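Long-range contacts in beta-galactosidase (Bacillus circulans subsp. alkalophilus, PDB 3TTY), which hydrolyses beta-galactosides, releasing galactose from their non-reducing ends in the pocket of a TIM-barrel domain: residues 401-406 against 422-427; 409-414 against 460-465; 8-13 against 37-42; 304-309 against 341-346. All coordinates share one frame; numbering follows the deposited sequence.

Overall arrangement
Following the chain from the N terminus, contact 3 comes first: it closes the loop through helix 22-35 and pairs the first two strands of the TIM barrel. Contact 4 pairs the last two, round helix 326-336. Strands 339-344 and 10-14 are neighbours, which closes the barrel, and the centres of these two contacts lie about 8 Å apart. Both are complete before contact 1 opens in the trimerisation domain. There 401-406 meets 422-427, and contact 2 crosses it, since 409-414 falls inside the loop of contact 1 while 460-465 lies beyond it. Helix 405-413 serves both, and Lys-465 bridges back to Asp-404 and Glu-406.

Contact 1 of 4, residues 401-406 against 422-427; sequences VMYDWE and NYVNEV
Tyr-403 and Tyr-423 meet rim to rim, neither ring lying over the face of the other. Their planes are only 18° apart but offset, with the ring centroids 5.7 Å from each other, and CE1 of Tyr-403 comes to 3.6 Å from CE2 of Tyr-423. Tyr-423 leaves the first turn of its helix with CG anti to the backbone N (chi1 178°), which carries the ring across to the chain leaving strand 399-402. Its hydroxyl accepts from Asp-404 N at 3.2 Å, a somewhat bent bond with 141° at the hydrogen. The same OH donates to a water 2.6 Å away, and that water in turn donates to Met-402 O at 2.8 Å. One buried phenol oxygen therefore serves two points of the backbone in the stretch leading from strand 399-402 to helix 405-413.

Beyond the rings, the contact becomes aliphatic: CG2 of Val-401 lies 3.9 Å from CG1 of Val-427, a residue one helical turn on from Tyr-423. Val-424 brings CG2 obliquely to CE1 of Tyr-403. Both helices open with an N-cap, and the one at Asn-422 is well formed, its OD1 taking Asn-425 N at 2.8 Å. Asp-404 caps the other helix through a weak bond from Glu-406 N, and its OD1 also accepts from Asn-407 N.

Around this contact, the Tyr-403 hydroxyl is bonded to Arg-408 in helix 405-413. Strand 441-444 packs through Met-443 on Val-401, Tyr-403 and Val-427, while helix 284-296 of the barrel domain covers Tyr-403, Val-424 and Val-427.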
# COMPACT_ATOMS: atom_id res chain seq x y z
N VAL A 401 35.74 -6.32 2.46
CA VAL A 401 34.58 -5.59 2.94
C VAL A 401 33.60 -6.52 3.66
O VAL A 401 33.18 -7.57 3.14
CB VAL A 401 33.89 -4.77 1.83
CG1 VAL A 401 34.03 -5.46 0.50
CG2 VAL A 401 32.43 -4.52 2.18
N MET A 402 33.26 -6.11 4.88
CA MET A 402 32.52 -6.93 5.81
C MET A 402 31.03 -6.74 5.63
O MET A 402 30.56 -5.64 5.35
CB MET A 402 32.89 -6.55 7.25
CG MET A 402 34.25 -7.04 7.71
SD MET A 402 34.65 -6.39 9.34
CE MET A 402 36.06 -7.40 9.76
N TYR A 403 30.30 -7.83 5.82
CA TYR A 403 28.86 -7.84 5.76
C TYR A 403 28.42 -8.85 6.82
O TYR A 403 29.08 -9.87 7.02
CB TYR A 403 28.38 -8.29 4.36
CG TYR A 403 26.92 -8.65 4.33
CD1 TYR A 403 25.94 -7.66 4.37
CD2 TYR A 403 26.51 -9.98 4.30
CE1 TYR A 403 24.60 -7.98 4.37
CE2 TYR A 403 25.16 -10.31 4.29
CZ TYR A 403 24.21 -9.30 4.33
OH TYR A 403 22.88 -9.62 4.33
N ASP A 404 27.33 -8.58 7.51
CA ASP A 404 26.87 -9.48 8.56
C ASP A 404 25.36 -9.49 8.65
O ASP A 404 24.75 -8.42 8.69
CB ASP A 404 27.44 -9.06 9.92
CG ASP A 404 27.07 -10.03 11.03
OD1 ASP A 404 26.16 -9.72 11.81
OD2 ASP A 404 27.69 -11.11 11.11
N TRP A 405 24.75 -10.67 8.72
CA TRP A 405 23.29 -10.76 8.72
C TRP A 405 22.65 -10.28 10.02
O TRP A 405 21.53 -9.73 9.99
CB TRP A 405 22.79 -12.19 8.40
CG TRP A 405 22.54 -12.43 6.95
CD1 TRP A 405 21.35 -12.29 6.28
CD2 TRP A 405 23.49 -12.88 5.97
NE1 TRP A 405 21.51 -12.62 4.95
CE2 TRP A 405 22.81 -12.99 4.73
CE3 TRP A 405 24.85 -13.22 6.02
CZ2 TRP A 405 23.45 -13.40 3.56
CZ3 TRP A 405 25.48 -13.63 4.85
CH2 TRP A 405 24.78 -13.71 3.63
N GLU A 406 23.33 -10.48 11.15
CA GLU A 406 22.76 -10.13 12.45
C GLU A 406 22.81 -8.62 12.61
O GLU A 406 21.86 -8.00 13.08
CB GLU A 406 23.50 -10.82 13.60
CG GLU A 406 23.29 -12.34 13.63
CD GLU A 406 23.93 -13.03 14.83
OE1 GLU A 406 25.01 -12.60 15.27
OE2 GLU A 406 23.34 -14.02 15.34
N ASN A 422 19.81 2.36 4.42
CA ASN A 422 19.71 1.02 3.88
C ASN A 422 21.07 0.36 3.97
O ASN A 422 22.02 0.79 3.29
CB ASN A 422 19.20 1.08 2.44
CG ASN A 422 19.08 -0.29 1.80
OD1 ASN A 422 20.06 -1.05 1.72
ND2 ASN A 422 17.89 -0.62 1.32
N TYR A 423 21.19 -0.65 4.83
CA TYR A 423 22.47 -1.28 5.13
C TYR A 423 23.18 -1.77 3.88
O TYR A 423 24.34 -1.41 3.62
CB TYR A 423 22.29 -2.44 6.11
CG TYR A 423 23.55 -3.22 6.46
CD1 TYR A 423 24.72 -2.58 6.83
CD2 TYR A 423 23.53 -4.61 6.47
CE1 TYR A 423 25.86 -3.30 7.18
CE2 TYR A 423 24.65 -5.34 6.83
CZ TYR A 423 25.81 -4.68 7.18
OH TYR A 423 26.93 -5.40 7.50
N VAL A 424 22.49 -2.61 3.10
CA VAL A 424 23.09 -3.18 1.91
C VAL A 424 23.52 -2.09 0.92
O VAL A 424 24.60 -2.18 0.32
CB VAL A 424 22.18 -4.24 1.24
CG1 VAL A 424 22.74 -4.66 -0.09
CG2 VAL A 424 22.01 -5.45 2.16
N ASN A 425 22.69 -1.05 0.76
CA ASN A 425 23.05 0.05 -0.14
C ASN A 425 24.40 0.67 0.26
O ASN A 425 25.25 0.92 -0.60
CB ASN A 425 21.96 1.13 -0.20
CG ASN A 425 20.79 0.75 -1.10
OD1 ASN A 425 19.76 1.44 -1.13
ND2 ASN A 425 20.93 -0.35 -1.84
N GLU A 426 24.57 0.93 1.55
CA GLU A 426 25.82 1.49 2.06
C GLU A 426 26.99 0.54 1.83
O GLU A 426 28.04 0.96 1.36
CB GLU A 426 25.72 1.85 3.54
CG GLU A 426 24.64 2.86 3.84
CD GLU A 426 24.87 4.18 3.12
OE1 GLU A 426 25.95 4.80 3.28
OE2 GLU A 426 23.95 4.62 2.39
N VAL A 427 26.81 -0.75 2.13
CA VAL A 427 27.89 -1.70 1.89
C VAL A 427 28.28 -1.67 0.41
O VAL A 427 29.47 -1.66 0.07
CB VAL A 427 27.53 -3.15 2.34
CG1 VAL A 427 28.58 -4.13 1.85
CG2 VAL A 427 27.41 -3.24 3.86
O HOH W 1 29.19 -4.08 7.29

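Contact 2 of 4, residues 409-414 against 460-465; sequences WALELS and VMYMVK
Apolar side chains carry this contact, which seats the last turns of helix 405-413 in the trimerisation domain against the loop between strand 455-458 and helix 468-477. Tyr-462 is its centre. Leu-411 lays CD2 over one face of the tyrosine ring, 3.4 Å from CG, and the leucine and the tyrosine run antiparallel to each other. Ala-410 comes to the same ring from another quarter: its CB sits at the edge, in the ring plane, 3.7 Å from CE2. The ring is thus met on a face and at its rim by consecutive residues of one helix.

The other branch of Leu-411 reaches back to the start of the loop, where CD1 touches CG1 of Val-460 at 3.7 Å. Met-463 also reaches Ala-410. Its chain runs extended from the backbone and then bends at the sulfur (chi3 -57°), which brings CE to 3.8 Å from CB of Ala-410. Between Val-460 and Tyr-462 the loop makes an inverse gamma turn centred on Met-461, whose CB points away from the helix.

Tyr-462 stacks on Phe-487, and its hydroxyl bonds to Asp-495 and to Tyr-357 of the second subunit, so the contact reaches the trimer interface. Asn-407, earlier in helix 405-413, bonds to Val-460 O and Met-463 N. Tyr-423 of helix 423-435 packs on Leu-411, and helix 215-243 lies against Trp-409, Leu-413 and Met-463.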
# COMPACT_ATOMS: atom_id res chain seq x y z
N TRP A 409 19.85 -7.44 10.45
CA TRP A 409 18.58 -7.58 11.16
C TRP A 409 18.37 -6.48 12.20
O TRP A 409 17.30 -5.85 12.25
CB TRP A 409 18.50 -8.93 11.85
CG TRP A 409 18.43 -10.10 10.90
CD1 TRP A 409 18.02 -10.08 9.60
CD2 TRP A 409 18.81 -11.45 11.19
NE1 TRP A 409 18.11 -11.34 9.06
CE2 TRP A 409 18.58 -12.20 10.02
CE3 TRP A 409 19.30 -12.10 12.32
CZ2 TRP A 409 18.83 -13.57 9.95
CZ3 TRP A 409 19.56 -13.44 12.26
CH2 TRP A 409 19.31 -14.18 11.08
N ALA A 410 19.37 -6.25 13.04
CA ALA A 410 19.26 -5.19 14.05
C ALA A 410 19.06 -3.81 13.41
O ALA A 410 18.18 -3.04 13.84
CB ALA A 410 20.47 -5.20 14.97
N LEU A 411 19.84 -3.50 12.38
CA LEU A 411 19.67 -2.23 11.66
C LEU A 411 18.28 -2.12 11.07
O LEU A 411 17.64 -1.08 11.18
CB LEU A 411 20.70 -2.09 10.54
CG LEU A 411 22.07 -1.56 10.93
CD1 LEU A 411 22.96 -1.51 9.71
CD2 LEU A 411 21.94 -0.18 11.58
N GLU A 412 17.79 -3.18 10.45
CA GLU A 412 16.50 -3.08 9.77
C GLU A 412 15.32 -3.07 10.73
O GLU A 412 14.23 -2.62 10.37
CB GLU A 412 16.36 -4.18 8.71
CG GLU A 412 17.36 -4.02 7.56
CD GLU A 412 17.20 -5.06 6.46
OE1 GLU A 412 16.32 -5.95 6.59
OE2 GLU A 412 17.97 -4.99 5.48
N LEU A 413 15.52 -3.58 11.94
CA LEU A 413 14.46 -3.61 12.95
C LEU A 413 14.47 -2.35 13.81
O LEU A 413 13.51 -2.07 14.52
CB LEU A 413 14.61 -4.83 13.85
CG LEU A 413 14.25 -6.16 13.20
CD1 LEU A 413 14.95 -7.33 13.90
CD2 LEU A 413 12.75 -6.31 13.23
N SER A 414 15.58 -1.62 13.75
CA SER A 414 15.76 -0.43 14.57
C SER A 414 14.68 0.61 14.32
O SER A 414 14.29 0.87 13.18
CB SER A 414 17.14 0.18 14.30
OG SER A 414 17.40 1.25 15.19
N VAL A 460 28.85 0.82 8.29
CA VAL A 460 27.78 0.75 9.28
C VAL A 460 27.83 -0.52 10.11
O VAL A 460 26.88 -1.31 10.11
CB VAL A 460 26.40 0.86 8.60
CG1 VAL A 460 25.35 1.27 9.60
CG2 VAL A 460 26.45 1.86 7.46
N MET A 461 28.95 -0.72 10.81
CA MET A 461 29.09 -1.84 11.73
C MET A 461 28.41 -1.42 13.03
O MET A 461 29.05 -1.19 14.06
CB MET A 461 30.57 -2.18 11.96
CG MET A 461 30.83 -3.55 12.59
SD MET A 461 29.93 -4.91 11.78
CE MET A 461 30.65 -4.84 10.13
N TYR A 462 27.09 -1.30 12.92
CA TYR A 462 26.20 -0.95 14.01
C TYR A 462 26.32 -1.92 15.17
O TYR A 462 26.52 -1.51 16.32
CB TYR A 462 24.77 -0.92 13.46
CG TYR A 462 23.65 -0.82 14.47
CD1 TYR A 462 23.34 0.39 15.10
CD2 TYR A 462 22.87 -1.93 14.76
CE1 TYR A 462 22.29 0.47 16.01
CE2 TYR A 462 21.83 -1.86 15.66
CZ TYR A 462 21.54 -0.66 16.29
OH TYR A 462 20.49 -0.61 17.18
N MET A 463 26.21 -3.22 14.88
CA MET A 463 26.42 -4.23 15.91
C MET A 463 27.88 -4.71 15.98
O MET A 463 28.45 -5.16 14.98
CB MET A 463 25.49 -5.43 15.71
CG MET A 463 25.84 -6.64 16.61
SD MET A 463 24.79 -8.07 16.26
CE MET A 463 23.20 -7.31 16.55
N VAL A 464 28.46 -4.61 17.17
CA VAL A 464 29.79 -5.12 17.43
C VAL A 464 29.72 -6.35 18.34
O VAL A 464 29.28 -6.25 19.48
CB VAL A 464 30.68 -4.04 18.05
CG1 VAL A 464 31.99 -4.64 18.54
CG2 VAL A 464 30.94 -2.95 17.02
N LYS A 465 30.13 -7.50 17.81
CA LYS A 465 30.03 -8.78 18.51
C LYS A 465 31.29 -9.03 19.34
O LYS A 465 32.32 -8.42 19.08
CB LYS A 465 29.82 -9.92 17.51
CG LYS A 465 28.58 -9.79 16.64
CD LYS A 465 28.52 -10.96 15.66
CE LYS A 465 27.37 -10.82 14.66
NZ LYS A 465 27.26 -12.06 13.84

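Contact 3 of 4, residues 8-13 against 37-42; sequences KIWYGG and IDVATV
This is the first beta-alpha-beta unit of the TIM barrel, with strands 10-14 and 39-42 running parallel as neighbours and helix 22-35 making the crossover between them. The short strand segments 10-13 and 39-42 are twisted by 36° and lie 4.7 Å apart at closest. Their ladder alternates: Tyr-11 O takes Val-39 N, Val-39 O takes Gly-13 N, and Gly-13 O takes Thr-41 N at 2.8 Å with a nearly straight 171°. Gly-12 sits tight against the partner strand, its CA just 3.1 Å from Val-39 O, so the absence of a side chain lets the backbones come this close.

At the start of the pair, Tyr-11 O is doubly gripped. Besides Val-39 N, it receives Asp-38 N at 2.6 Å, nearly along the carbonyl axis. Beyond the backbone, Tyr-11 and Ile-37 cross, CD2 of the ring 3.9 Å from CG1. Trp-10 offers its CB to Val-39 CG1 at the same separation, while its indole NE1 is bonded to Phe-6 O.

Asp-38 has its CG placed between the backbone N and carbonyl carbon (chi1 50°), which turns the carboxylate toward the start of strand 10-14. OD1 accepts Tyr-11 N at 3.0 Å. Lys-8, bent at its last two torsions, also gives its ammonium to Ile-9 O, and forms a salt bridge from NZ to the syn lone pair of Asp-38 OD2.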
# COMPACT_ATOMS: atom_id res chain seq x y z
N LYS A 8 35.56 -30.13 -14.97
CA LYS A 8 35.37 -28.92 -15.77
C LYS A 8 34.36 -28.04 -15.07
O LYS A 8 33.85 -28.38 -14.01
CB LYS A 8 34.89 -29.26 -17.20
CG LYS A 8 33.67 -30.20 -17.28
CD LYS A 8 33.26 -30.51 -18.72
CE LYS A 8 32.78 -29.24 -19.48
NZ LYS A 8 31.42 -28.79 -19.05
N ILE A 9 34.08 -26.88 -15.65
CA ILE A 9 32.98 -26.04 -15.19
C ILE A 9 31.69 -26.72 -15.64
O ILE A 9 31.38 -26.73 -16.83
CB ILE A 9 33.09 -24.64 -15.79
CG1 ILE A 9 34.38 -23.97 -15.28
CG2 ILE A 9 31.86 -23.81 -15.45
CD1 ILE A 9 34.77 -22.73 -16.01
N TRP A 10 30.97 -27.31 -14.70
CA TRP A 10 29.71 -27.99 -15.02
C TRP A 10 28.76 -27.09 -15.82
O TRP A 10 28.72 -25.87 -15.62
CB TRP A 10 29.00 -28.48 -13.75
CG TRP A 10 29.87 -29.29 -12.84
CD1 TRP A 10 31.17 -29.64 -13.03
CD2 TRP A 10 29.48 -29.86 -11.58
NE1 TRP A 10 31.62 -30.39 -11.98
CE2 TRP A 10 30.61 -30.54 -11.07
CE3 TRP A 10 28.30 -29.86 -10.84
CZ2 TRP A 10 30.59 -31.21 -9.86
CZ3 TRP A 10 28.28 -30.53 -9.64
CH2 TRP A 10 29.42 -31.20 -9.15
N TYR A 11 27.99 -27.69 -16.71
CA TYR A 11 27.08 -26.93 -17.55
C TYR A 11 25.77 -27.69 -17.74
O TYR A 11 25.75 -28.80 -18.29
CB TYR A 11 27.74 -26.65 -18.90
CG TYR A 11 27.04 -25.57 -19.69
CD1 TYR A 11 26.86 -24.30 -19.15
CD2 TYR A 11 26.58 -25.82 -20.97
CE1 TYR A 11 26.22 -23.31 -19.86
CE2 TYR A 11 25.94 -24.85 -21.70
CZ TYR A 11 25.77 -23.59 -21.15
OH TYR A 11 25.13 -22.61 -21.89
N GLY A 12 24.67 -27.09 -17.30
CA GLY A 12 23.39 -27.77 -17.29
C GLY A 12 22.44 -27.06 -16.33
O GLY A 12 22.44 -25.83 -16.28
N GLY A 13 21.64 -27.82 -15.58
CA GLY A 13 20.77 -27.20 -14.59
C GLY A 13 19.52 -27.99 -14.27
O GLY A 13 19.44 -29.20 -14.53
N ILE A 37 25.70 -29.56 -22.70
CA ILE A 37 25.16 -29.67 -21.35
C ILE A 37 25.50 -31.03 -20.76
O ILE A 37 25.16 -32.06 -21.34
CB ILE A 37 23.63 -29.44 -21.34
CG1 ILE A 37 23.35 -27.93 -21.37
CG2 ILE A 37 22.97 -30.11 -20.12
CD1 ILE A 37 21.97 -27.56 -21.86
N ASP A 38 26.17 -31.04 -19.61
CA ASP A 38 26.68 -32.28 -19.02
C ASP A 38 26.28 -32.50 -17.55
O ASP A 38 26.75 -33.46 -16.91
CB ASP A 38 28.21 -32.39 -19.22
CG ASP A 38 28.96 -31.13 -18.79
OD1 ASP A 38 28.38 -30.29 -18.06
OD2 ASP A 38 30.14 -30.98 -19.16
N VAL A 39 25.43 -31.63 -17.02
CA VAL A 39 24.89 -31.85 -15.68
C VAL A 39 23.39 -31.58 -15.60
O VAL A 39 22.88 -30.62 -16.17
CB VAL A 39 25.66 -31.03 -14.61
CG1 VAL A 39 25.43 -29.54 -14.80
CG2 VAL A 39 25.26 -31.47 -13.22
N ALA A 40 22.67 -32.44 -14.90
CA ALA A 40 21.24 -32.28 -14.71
C ALA A 40 20.93 -32.28 -13.23
O ALA A 40 21.44 -33.12 -12.48
CB ALA A 40 20.46 -33.40 -15.44
N THR A 41 20.11 -31.32 -12.80
CA THR A 41 19.65 -31.24 -11.42
C THR A 41 18.22 -31.76 -11.42
O THR A 41 17.31 -31.07 -11.86
CB THR A 41 19.66 -29.78 -10.90
OG1 THR A 41 21.00 -29.26 -10.93
CG2 THR A 41 19.09 -29.69 -9.48
N VAL A 42 18.02 -32.97 -10.93
CA VAL A 42 16.73 -33.63 -11.10
C VAL A 42 16.06 -33.91 -9.76
O VAL A 42 16.69 -33.83 -8.71
CB VAL A 42 16.88 -34.95 -11.86
CG1 VAL A 42 17.63 -34.71 -13.17
CG2 VAL A 42 17.63 -35.95 -11.00

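Contact 4 of 4, residues 304-309 against 341-346; sequences MLMEQT and TVMFFQ. With GLA (alpha-D-galactopyranose), chain H.
Glu-307 and Phe-345 run alongside each other into the galactose pocket. Glu-307 has CG anti to its carbonyl carbon (chi1 -48°) and runs extended from there, delivering both carboxylate oxygens to the sugar: OE2 accepts from O2 of the galactose at 2.8 Å, and OE1 from the anomeric O1 in a bond so short that its length is doubtful. OE1 also bonds to Tyr-277 OH, a second partner on the protein side. Next to it, OE1 lies 3.5 Å from CB of Phe-345, and carboxylate and ring planes are 40° apart. The Phe-345 ring is sandwiched, with C4 of the galactose 3.8 Å above the centre of one face and CB of Gln-346 over the opposite one. The peptide between Phe-345 and Gln-346 is cis.

The two segments belong to strands 303-307 and 339-344, the seventh and eighth of the TIM barrel, nearly parallel and linked through helix 326-336. Leu-305 O takes a weak bond from Met-343 N and a second bond from Thr-341 OG1. Thr-341 makes it by swinging OG1 between its own backbone N and carbonyl carbon (chi1 71°), from where the hydroxyl donates to Leu-305 O at 3.0 Å. Further along, Phe-345 N donates to Gln-308 O.

Inside the barrel Met-343 touches two methionines of the other strand. Bent at chi3, it sets SD 3.8 Å from CE of Met-304 and its own CE 3.9 Å from SD of Met-306. Toward the outer helices, Gln-308 brings its amide obliquely beside the Phe-344 ring, NE2 3.5 Å from CE1, and bonds to Ser-331 of helix 326-336.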
# COMPACT_ATOMS: atom_id res chain seq x y z
N MET A 304 29.11 -23.19 -6.42
CA MET A 304 28.29 -23.52 -7.57
C MET A 304 27.35 -22.36 -7.88
O MET A 304 26.72 -21.81 -6.98
CB MET A 304 27.43 -24.77 -7.31
CG MET A 304 28.20 -26.02 -6.96
SD MET A 304 27.13 -27.43 -6.59
CE MET A 304 26.27 -27.67 -8.16
N LEU A 305 27.28 -21.98 -9.16
CA LEU A 305 26.14 -21.23 -9.66
C LEU A 305 25.15 -22.35 -9.94
O LEU A 305 25.34 -23.14 -10.89
CB LEU A 305 26.48 -20.52 -10.97
CG LEU A 305 25.84 -19.19 -11.42
CD1 LEU A 305 25.45 -19.22 -12.91
CD2 LEU A 305 24.67 -18.77 -10.55
N MET A 306 24.14 -22.48 -9.09
CA MET A 306 23.16 -23.55 -9.26
C MET A 306 22.12 -23.12 -10.27
O MET A 306 21.64 -23.94 -11.05
CB MET A 306 22.50 -23.91 -7.92
CG MET A 306 21.50 -25.06 -7.98
SD MET A 306 22.27 -26.67 -8.23
CE MET A 306 23.25 -26.84 -6.73
N GLU A 307 21.77 -21.84 -10.27
CA GLU A 307 20.80 -21.33 -11.24
C GLU A 307 21.06 -19.91 -11.73
O GLU A 307 21.74 -19.10 -11.09
CB GLU A 307 19.37 -21.36 -10.70
CG GLU A 307 18.92 -22.64 -10.04
CD GLU A 307 17.61 -22.41 -9.33
OE1 GLU A 307 16.87 -21.52 -9.79
OE2 GLU A 307 17.31 -23.09 -8.31
N GLN A 308 20.44 -19.63 -12.87
CA GLN A 308 20.34 -18.32 -13.49
C GLN A 308 19.42 -18.64 -14.67
O GLN A 308 19.34 -19.80 -15.09
CB GLN A 308 21.70 -17.82 -14.00
CG GLN A 308 22.31 -18.67 -15.12
CD GLN A 308 23.63 -18.13 -15.67
OE1 GLN A 308 24.07 -17.04 -15.31
NE2 GLN A 308 24.26 -18.89 -16.54
N THR A 309 18.72 -17.66 -15.21
CA THR A 309 17.92 -17.97 -16.38
C THR A 309 18.77 -17.88 -17.66
O THR A 309 19.68 -17.05 -17.74
CB THR A 309 16.68 -17.06 -16.50
OG1 THR A 309 16.06 -17.28 -17.77
CG2 THR A 309 17.06 -15.61 -16.37
N THR A 341 30.86 -23.81 -11.51
CA THR A 341 29.83 -24.39 -12.36
C THR A 341 29.04 -23.23 -12.95
O THR A 341 28.98 -22.15 -12.36
CB THR A 341 28.85 -25.29 -11.57
OG1 THR A 341 28.02 -24.48 -10.74
CG2 THR A 341 29.59 -26.28 -10.71
N VAL A 342 28.45 -23.44 -14.12
CA VAL A 342 27.36 -22.57 -14.56
C VAL A 342 26.13 -23.38 -14.95
O VAL A 342 26.14 -24.14 -15.92
CB VAL A 342 27.78 -21.50 -15.63
CG1 VAL A 342 29.28 -21.41 -15.77
CG2 VAL A 342 27.10 -21.75 -16.94
N MET A 343 25.08 -23.23 -14.16
CA MET A 343 23.89 -24.04 -14.32
C MET A 343 22.64 -23.16 -14.33
O MET A 343 22.64 -22.05 -13.78
CB MET A 343 23.84 -25.10 -13.23
CG MET A 343 25.05 -26.01 -13.30
SD MET A 343 25.43 -26.96 -11.82
CE MET A 343 23.93 -27.92 -11.56
N PHE A 344 21.60 -23.64 -15.00
CA PHE A 344 20.40 -22.86 -15.28
C PHE A 344 19.19 -23.37 -14.52
O PHE A 344 19.10 -24.56 -14.19
CB PHE A 344 20.02 -22.98 -16.78
CG PHE A 344 21.03 -22.41 -17.73
CD1 PHE A 344 21.22 -21.04 -17.84
CD2 PHE A 344 21.77 -23.26 -18.56
CE1 PHE A 344 22.14 -20.51 -18.73
CE2 PHE A 344 22.70 -22.74 -19.46
CZ PHE A 344 22.89 -21.36 -19.54
N PHE A 345 18.24 -22.47 -14.29
CA PHE A 345 16.85 -22.89 -14.29
C PHE A 345 16.24 -22.36 -15.59
O PHE A 345 16.37 -21.17 -15.87
CB PHE A 345 16.06 -22.34 -13.09
CG PHE A 345 14.65 -22.87 -13.01
CD1 PHE A 345 14.36 -24.01 -12.28
CD2 PHE A 345 13.62 -22.25 -13.70
CE1 PHE A 345 13.07 -24.52 -12.22
CE2 PHE A 345 12.32 -22.75 -13.65
CZ PHE A 345 12.04 -23.89 -12.91
N GLN A 346 15.63 -23.21 -16.42
CA GLN A 346 15.73 -24.67 -16.34
C GLN A 346 16.05 -25.16 -17.76
O GLN A 346 16.13 -24.35 -18.69
CB GLN A 346 14.43 -25.29 -15.83
CG GLN A 346 13.17 -24.87 -16.58
CD GLN A 346 11.92 -25.61 -16.09
OE1 GLN A 346 11.97 -26.81 -15.82
NE2 GLN A 346 10.79 -24.90 -15.98
C1 GLA H . 14.51 -20.06 -7.80
C2 GLA H . 14.08 -21.54 -7.63
C3 GLA H . 13.82 -22.25 -8.96
C4 GLA H . 12.92 -21.36 -9.80
C5 GLA H . 13.56 -19.97 -9.92
C6 GLA H . 12.68 -19.11 -10.83
O1 GLA H . 15.83 -19.85 -8.33
O2 GLA H . 15.07 -22.25 -6.90
O3 GLA H . 13.16 -23.52 -8.78
O4 GLA H . 11.69 -21.25 -9.10
O5 GLA H . 13.59 -19.35 -8.63
O6 GLA H . 13.41 -17.96 -11.28